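Local structure of putative NADPH:quinone oxidoreductase (Ralstonia eutropha, 3IUP) at residues A[34-48]-A[126-138]. The protein binds NADPH and is probably a quinone oxidoreductase of the medium-chain dehydrogenase/reductase type, passing electrons from NADPH to quinones. Residues are numbered along the deposited sequence; the frame is centred on the assembly and turned at random.
Sequences EVLIRIEASPLNPSD and MYSQYRCIPADQC
V35 and I37 pair with I133 and R131 through two antiparallel rings of backbone hydrogen bonds. The bond from I37 N to R131 O is short and nearly straight, 2.7 Å and 175°. A fifth bond, from I39 N to Q129 O, ends the pairing.

V35, I37 and I133 pack together on one face of the sheet, with I133 CG2 against a face of the R131 guanidinium. I37 CD1 touches both I133 CG1 and C138 SG, and V35 CG2 meets the same sulfur at 3.7 Å. In the conformer described, I39 has CG1 anti to its carbonyl carbon (chi1 -59°), which carries CD1 to the selenomethionine methyl CE of M126. On the other face L36 CD1 rests on C132 CB, and R38 CB and CG run beside the Y130 ring, with CB 3.6 Å from CE1.

Both segments belong to the GroES-like domain of the alcohol dehydrogenase family. Strand 34-43 pairs antiparallel with 130-134, 98-105 and 369-372, with a classic beta bulge at E40 and A41 opposite A99.

Within strand 34-43, R38 NE and NH2 form a side-on salt bridge to E40 OE2. A water joins R38 NH1 to Y130 OH across the contact. Another bridges E34 OE2 and C132 O; E34 OE1 accepts from G31 N.

Y127 OH donates to P43 O at 2.8 Å, while S42 OG, bonded to E97 O, sits at the ring edge 3.1 Å from CE1. D48 OD1 is bonded to N96 N. D48 OD2 accepts from N45 N at the start of helix 46-53, whose first residue, P46, touches the bound NADPH.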
# COMPACT_ATOMS: atom_id res chain seq x y z
N GLU A 34 -20.60 -35.43 -7.87
CA GLU A 34 -19.26 -35.34 -8.49
C GLU A 34 -19.22 -35.88 -9.93
O GLU A 34 -20.07 -36.66 -10.37
CB GLU A 34 -18.22 -36.11 -7.67
CG GLU A 34 -17.91 -35.52 -6.29
CD GLU A 34 -17.03 -36.44 -5.45
OE1 GLU A 34 -17.17 -37.70 -5.49
OE2 GLU A 34 -16.14 -35.89 -4.77
N VAL A 35 -18.16 -35.48 -10.63
CA VAL A 35 -17.85 -36.05 -11.96
C VAL A 35 -16.38 -36.41 -12.01
O VAL A 35 -15.58 -35.85 -11.26
CB VAL A 35 -18.21 -35.08 -13.10
CG1 VAL A 35 -19.77 -34.79 -13.09
CG2 VAL A 35 -17.39 -33.77 -13.01
N LEU A 36 -16.03 -37.33 -12.90
CA LEU A 36 -14.65 -37.69 -13.11
C LEU A 36 -14.26 -37.14 -14.45
O LEU A 36 -14.90 -37.47 -15.46
CB LEU A 36 -14.47 -39.21 -13.12
CG LEU A 36 -13.01 -39.69 -13.14
CD1 LEU A 36 -12.34 -39.33 -11.81
CD2 LEU A 36 -12.97 -41.20 -13.44
N ILE A 37 -13.21 -36.30 -14.46
CA ILE A 37 -12.73 -35.68 -15.68
C ILE A 37 -11.41 -36.29 -16.12
O ILE A 37 -10.48 -36.42 -15.31
CB ILE A 37 -12.52 -34.18 -15.51
CG1 ILE A 37 -13.82 -33.49 -15.07
CG2 ILE A 37 -11.96 -33.58 -16.80
CD1 ILE A 37 -13.51 -32.13 -14.45
N ARG A 38 -11.32 -36.66 -17.39
CA ARG A 38 -10.04 -37.04 -17.98
C ARG A 38 -9.39 -35.73 -18.45
O ARG A 38 -9.85 -35.13 -19.42
CB ARG A 38 -10.23 -37.98 -19.19
CG ARG A 38 -8.89 -38.49 -19.78
CD ARG A 38 -9.05 -39.42 -20.96
NE ARG A 38 -9.64 -38.70 -22.06
CZ ARG A 38 -10.82 -38.99 -22.62
NH1 ARG A 38 -11.52 -40.06 -22.25
NH2 ARG A 38 -11.26 -38.24 -23.62
N ILE A 39 -8.32 -35.29 -17.78
CA ILE A 39 -7.76 -33.96 -18.04
C ILE A 39 -6.83 -34.05 -19.27
O ILE A 39 -5.95 -34.89 -19.34
CB ILE A 39 -7.02 -33.41 -16.82
CG1 ILE A 39 -7.99 -33.30 -15.63
CG2 ILE A 39 -6.42 -32.02 -17.15
CD1 ILE A 39 -7.31 -33.06 -14.29
N GLU A 40 -7.09 -33.18 -20.24
CA GLU A 40 -6.35 -33.18 -21.51
C GLU A 40 -5.54 -31.91 -21.75
O GLU A 40 -4.75 -31.83 -22.71
CB GLU A 40 -7.30 -33.46 -22.69
CG GLU A 40 -7.90 -34.85 -22.54
CD GLU A 40 -8.76 -35.29 -23.68
OE1 GLU A 40 -9.09 -34.47 -24.53
OE2 GLU A 40 -9.05 -36.51 -23.74
N ALA A 41 -5.72 -30.90 -20.88
CA ALA A 41 -5.05 -29.60 -21.08
C ALA A 41 -5.00 -28.86 -19.76
O ALA A 41 -6.04 -28.58 -19.16
CB ALA A 41 -5.73 -28.75 -22.14
N SER A 42 -3.81 -28.51 -19.31
CA SER A 42 -3.66 -27.72 -18.10
C SER A 42 -2.39 -26.86 -18.23
O SER A 42 -1.33 -27.39 -18.50
CB SER A 42 -3.57 -28.65 -16.90
OG SER A 42 -3.42 -27.98 -15.69
N PRO A 43 -2.50 -25.55 -18.01
CA PRO A 43 -1.38 -24.68 -18.27
C PRO A 43 -0.41 -24.67 -17.11
O PRO A 43 -0.81 -24.92 -15.98
CB PRO A 43 -2.05 -23.31 -18.43
CG PRO A 43 -3.19 -23.37 -17.50
CD PRO A 43 -3.69 -24.78 -17.63
N LEU A 44 0.87 -24.38 -17.40
CA LEU A 44 1.88 -24.09 -16.40
C LEU A 44 1.95 -22.58 -16.21
O LEU A 44 2.62 -21.86 -16.97
CB LEU A 44 3.23 -24.64 -16.85
CG LEU A 44 3.43 -26.11 -16.56
CD1 LEU A 44 4.45 -26.71 -17.54
CD2 LEU A 44 3.87 -26.29 -15.09
N ASN A 45 1.19 -22.08 -15.27
CA ASN A 45 1.14 -20.65 -15.01
C ASN A 45 2.16 -20.36 -13.88
O ASN A 45 2.53 -21.26 -13.08
CB ASN A 45 -0.24 -20.25 -14.54
CG ASN A 45 -1.32 -20.38 -15.60
OD1 ASN A 45 -1.09 -20.14 -16.81
ND2 ASN A 45 -2.56 -20.74 -15.13
N PRO A 46 2.55 -19.09 -13.73
CA PRO A 46 3.49 -18.70 -12.65
C PRO A 46 3.03 -19.10 -11.26
O PRO A 46 3.84 -19.58 -10.49
CB PRO A 46 3.57 -17.18 -12.82
CG PRO A 46 3.43 -17.00 -14.32
CD PRO A 46 2.26 -17.95 -14.62
N SER A 47 1.73 -19.01 -10.96
CA SER A 47 1.19 -19.50 -9.68
C SER A 47 1.48 -20.98 -9.49
O SER A 47 1.84 -21.41 -8.42
CB SER A 47 -0.31 -19.27 -9.59
OG SER A 47 -0.91 -19.50 -10.88
N ASP A 48 1.39 -21.75 -10.58
CA ASP A 48 1.66 -23.20 -10.50
C ASP A 48 3.13 -23.49 -10.27
O ASP A 48 3.48 -24.36 -9.52
CB ASP A 48 1.20 -23.90 -11.78
CG ASP A 48 -0.30 -23.68 -12.06
OD1 ASP A 48 -1.12 -23.99 -11.12
OD2 ASP A 48 -0.64 -23.19 -13.19
N MSE A 126 -4.65 -30.34 -10.93
CA MSE A 126 -5.03 -30.59 -12.34
C MSE A 126 -3.92 -31.21 -13.17
O MSE A 126 -4.19 -31.65 -14.30
CB MSE A 126 -5.57 -29.34 -13.03
CG MSE A 126 -6.65 -28.60 -12.27
SE MSE A 126 -8.28 -29.73 -12.12
CE MSE A 126 -8.78 -29.69 -13.84
N TYR A 127 -2.70 -31.30 -12.63
CA TYR A 127 -1.61 -32.02 -13.30
C TYR A 127 -1.74 -33.52 -12.94
O TYR A 127 -0.99 -34.07 -12.12
CB TYR A 127 -0.23 -31.51 -12.95
CG TYR A 127 -0.01 -30.05 -13.27
CD1 TYR A 127 -0.88 -29.31 -14.06
CD2 TYR A 127 1.07 -29.39 -12.70
CE1 TYR A 127 -0.63 -27.96 -14.30
CE2 TYR A 127 1.31 -28.06 -12.94
CZ TYR A 127 0.47 -27.33 -13.77
OH TYR A 127 0.70 -26.00 -13.95
N SER A 128 -2.77 -34.12 -13.54
CA SER A 128 -3.31 -35.45 -13.13
C SER A 128 -4.01 -36.02 -14.32
O SER A 128 -4.67 -35.29 -15.07
CB SER A 128 -4.35 -35.34 -12.00
OG SER A 128 -3.82 -34.67 -10.86
N GLN A 129 -3.92 -37.32 -14.51
CA GLN A 129 -4.67 -37.90 -15.62
C GLN A 129 -6.18 -37.77 -15.44
O GLN A 129 -6.91 -37.49 -16.42
CB GLN A 129 -4.31 -39.36 -15.79
CG GLN A 129 -2.92 -39.60 -16.33
CD GLN A 129 -2.66 -41.07 -16.61
OE1 GLN A 129 -1.93 -41.72 -15.89
NE2 GLN A 129 -3.27 -41.59 -17.70
N TYR A 130 -6.65 -37.97 -14.20
CA TYR A 130 -8.11 -37.94 -13.89
C TYR A 130 -8.32 -37.16 -12.65
O TYR A 130 -7.51 -37.29 -11.72
CB TYR A 130 -8.65 -39.37 -13.65
CG TYR A 130 -8.64 -40.16 -14.90
CD1 TYR A 130 -9.70 -40.07 -15.79
CD2 TYR A 130 -7.54 -40.95 -15.23
CE1 TYR A 130 -9.67 -40.78 -16.99
CE2 TYR A 130 -7.49 -41.64 -16.43
CZ TYR A 130 -8.55 -41.55 -17.29
OH TYR A 130 -8.54 -42.22 -18.49
N ARG A 131 -9.40 -36.35 -12.62
CA ARG A 131 -9.78 -35.63 -11.40
C ARG A 131 -11.25 -35.81 -11.14
O ARG A 131 -12.06 -35.68 -12.07
CB ARG A 131 -9.40 -34.14 -11.49
CG ARG A 131 -7.94 -33.91 -11.12
CD ARG A 131 -7.71 -33.91 -9.61
NE ARG A 131 -8.12 -32.63 -9.04
CZ ARG A 131 -9.09 -32.44 -8.16
NH1 ARG A 131 -9.79 -33.47 -7.65
NH2 ARG A 131 -9.35 -31.21 -7.73
N CYS A 132 -11.57 -36.13 -9.90
CA CYS A 132 -12.92 -36.29 -9.40
C CYS A 132 -13.28 -35.03 -8.66
O CYS A 132 -12.66 -34.70 -7.63
CB CYS A 132 -13.01 -37.47 -8.46
SG CYS A 132 -14.69 -37.76 -7.91
N ILE A 133 -14.17 -34.26 -9.24
CA ILE A 133 -14.49 -32.97 -8.67
C ILE A 133 -15.97 -32.71 -8.67
O ILE A 133 -16.67 -33.30 -9.45
CB ILE A 133 -13.75 -31.84 -9.35
CG1 ILE A 133 -14.36 -31.45 -10.66
CG2 ILE A 133 -12.26 -32.18 -9.57
CD1 ILE A 133 -14.08 -29.99 -10.91
N PRO A 134 -16.43 -31.81 -7.80
CA PRO A 134 -17.87 -31.50 -7.80
C PRO A 134 -18.36 -30.93 -9.10
O PRO A 134 -17.70 -30.07 -9.72
CB PRO A 134 -18.02 -30.49 -6.68
CG PRO A 134 -16.88 -30.77 -5.77
CD PRO A 134 -15.74 -31.15 -6.68
N ALA A 135 -19.50 -31.44 -9.52
CA ALA A 135 -20.24 -30.94 -10.66
C ALA A 135 -20.29 -29.41 -10.62
O ALA A 135 -20.12 -28.77 -11.65
CB ALA A 135 -21.65 -31.51 -10.66
N ASP A 136 -20.49 -28.83 -9.43
CA ASP A 136 -20.69 -27.39 -9.36
C ASP A 136 -19.40 -26.60 -9.55
O ASP A 136 -19.45 -25.38 -9.59
CB ASP A 136 -21.50 -26.95 -8.10
CG ASP A 136 -20.74 -27.08 -6.76
OD1 ASP A 136 -19.52 -27.39 -6.71
OD2 ASP A 136 -21.41 -26.89 -5.71
N GLN A 137 -18.26 -27.27 -9.74
CA GLN A 137 -17.00 -26.58 -10.04
C GLN A 137 -16.58 -26.66 -11.50
O GLN A 137 -15.47 -26.27 -11.86
CB GLN A 137 -15.87 -27.09 -9.15
CG GLN A 137 -16.07 -26.79 -7.64
CD GLN A 137 -14.90 -27.33 -6.79
OE1 GLN A 137 -13.75 -27.41 -7.25
NE2 GLN A 137 -15.21 -27.70 -5.56
N CYS A 138 -17.43 -27.23 -12.33
CA CYS A 138 -17.15 -27.41 -13.74
C CYS A 138 -17.78 -26.31 -14.56
O CYS A 138 -18.93 -25.98 -14.35
CB CYS A 138 -17.69 -28.75 -14.21
SG CYS A 138 -16.81 -30.11 -13.42
O HOH W 1 -14.33 -33.97 -5.30
O HOH W 2 -10.81 -42.25 -20.32